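Side-chain contact in glutathione S-transferase 2 (Heligmosomoides polygyrus, PDB 1TW9), which probably conjugates glutathione to electrophilic substrates, releasing a halide from organic halides, as a dimeric member of the glutathione transferase superfamily: residues Lys119-Asp123 against Val124-Ala128. Sequence-based numbering, arbitrary orientation.
Sequences KPKTD and VLLPA. Unlike the reference sequence in segment 119-123: Pro120 (reference Leu).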
loop_
_atom_site.group_PDB
_atom_site.type_symbol
_atom_site.label_atom_id
_atom_site.label_comp_id
_atom_site.label_asym_id
_atom_site.label_seq_id
_atom_site.Cartn_x
_atom_site.Cartn_y
_atom_site.Cartn_z
ATOM N N LYS A 119 9.090 -12.510 25.854
ATOM C CA LYS A 119 8.421 -11.328 26.397
ATOM C C LYS A 119 7.602 -10.603 25.305
ATOM O O LYS A 119 6.404 -10.371 25.512
ATOM C CB LYS A 119 9.431 -10.386 27.058
ATOM C CG LYS A 119 8.876 -9.011 27.473
ATOM C CD LYS A 119 8.433 -8.987 28.944
ATOM C CE LYS A 119 8.433 -7.582 29.513
ATOM N NZ LYS A 119 9.614 -7.336 30.406
ATOM N N PRO A 120 8.233 -10.195 24.192
ATOM C CA PRO A 120 7.475 -9.744 23.002
ATOM C C PRO A 120 6.258 -10.627 22.627
ATOM O O PRO A 120 5.188 -10.081 22.333
ATOM C CB PRO A 120 8.525 -9.741 21.879
ATOM C CG PRO A 120 9.871 -9.548 22.587
ATOM C CD PRO A 120 9.692 -10.019 24.003
ATOM N N LYS A 121 6.414 -11.956 22.644
ATOM C CA LYS A 121 5.293 -12.876 22.403
ATOM C C LYS A 121 4.065 -12.400 23.149
ATOM O O LYS A 121 3.030 -12.053 22.566
ATOM C CB LYS A 121 5.652 -14.285 22.885
ATOM C CG LYS A 121 4.599 -15.390 22.696
ATOM C CD LYS A 121 4.825 -16.516 23.749
ATOM C CE LYS A 121 4.499 -17.939 23.261
ATOM N NZ LYS A 121 3.099 -18.459 23.559
ATOM N N THR A 122 4.198 -12.362 24.463
ATOM C CA THR A 122 3.069 -12.072 25.307
ATOM C C THR A 122 2.716 -10.580 25.330
ATOM O O THR A 122 1.544 -10.223 25.474
ATOM C CB THR A 122 3.286 -12.656 26.745
ATOM O OG1 THR A 122 2.232 -12.221 27.606
ATOM C CG2 THR A 122 4.545 -12.127 27.411
ATOM N N ASP A 123 3.711 -9.711 25.177
ATOM C CA ASP A 123 3.462 -8.285 25.330
ATOM C C ASP A 123 2.986 -7.621 24.048
ATOM O O ASP A 123 2.156 -6.709 24.104
ATOM C CB ASP A 123 4.687 -7.583 25.921
ATOM C CG ASP A 123 4.864 -7.879 27.426
ATOM O OD1 ASP A 123 4.087 -8.703 27.970
ATOM O OD2 ASP A 123 5.741 -7.342 28.150
ATOM N N VAL A 124 3.493 -8.067 22.901
ATOM C CA VAL A 124 3.129 -7.418 21.649
ATOM C C VAL A 124 2.455 -8.380 20.661
ATOM O O VAL A 124 1.397 -8.051 20.115
ATOM C CB VAL A 124 4.327 -6.620 20.994
ATOM C CG1 VAL A 124 5.284 -6.066 22.049
ATOM C CG2 VAL A 124 5.076 -7.435 19.955
ATOM N N LEU A 125 3.032 -9.562 20.456
ATOM C CA LEU A 125 2.558 -10.454 19.391
ATOM C C LEU A 125 1.088 -10.811 19.587
ATOM O O LEU A 125 0.247 -10.590 18.709
ATOM C CB LEU A 125 3.380 -11.746 19.372
ATOM C CG LEU A 125 3.519 -12.519 18.074
ATOM C CD1 LEU A 125 3.373 -14.014 18.328
ATOM C CD2 LEU A 125 2.612 -12.043 16.994
ATOM N N LEU A 126 0.787 -11.393 20.740
ATOM C CA LEU A 126 -0.535 -11.975 20.984
ATOM C C LEU A 126 -1.658 -10.919 21.027
ATOM O O LEU A 126 -2.692 -11.140 20.402
ATOM C CB LEU A 126 -0.514 -12.937 22.187
ATOM C CG LEU A 126 0.399 -14.169 21.923
ATOM C CD1 LEU A 126 0.494 -15.051 23.142
ATOM C CD2 LEU A 126 0.014 -15.037 20.681
ATOM N N PRO A 127 -1.484 -9.784 21.717
ATOM C CA PRO A 127 -2.433 -8.645 21.596
ATOM C C PRO A 127 -2.651 -8.139 20.174
ATOM O O PRO A 127 -3.802 -7.871 19.751
ATOM C CB PRO A 127 -1.739 -7.528 22.385
ATOM C CG PRO A 127 -0.867 -8.223 23.333
ATOM C CD PRO A 127 -0.443 -9.528 22.728
ATOM N N ALA A 128 -1.534 -7.982 19.453
ATOM C CA ALA A 128 -1.586 -7.495 18.081
ATOM C C ALA A 128 -2.364 -8.466 17.279
ATOM O O ALA A 128 -3.221 -8.045 16.462
ATOM C CB ALA A 128 -0.187 -7.318 17.516
#
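Pro120 O receives two backbone donors from the following turn of helix 119-142: Val124 N at 2.7 Å, the usual helical step, and Leu125 N at 2.9 Å, one residue further. Both come in tilted from the carbonyl plane. The wider, pi-type turn persists in the next bond, where Leu126 N reaches Lys121 O at 3.0 Å, with a C=O...N angle of 170°. The tight part lies around that same Lys121 O: Leu125 CB packs at 3.2 Å and Leu126 CG covers it at 3.4 Å. Farther out the fit is looser, the aliphatic stem of Lys121 passing obliquely over the leucine tip, CG to Leu126 CD1 at 4.1 Å. The Lys121 chain leaves the backbone with chi1 at -179° and bends at its last two torsions, and NZ forms a salt bridge with Glu173, while Leu125 is buried against Met102 and Tyr174. Thr122, Asp123 and Pro127 are open to solvent, although the proline ring, lacking an N-H, still sits 3.5 Å from Thr122 O through CD. The wide turn and missing N-H are consistent with the 25° between the axes of 119-123 and 124-128; Lys121 O combines one N-H bond with aliphatic neighbours, whereas Thr122 O and Asp123 O face proline ring carbons.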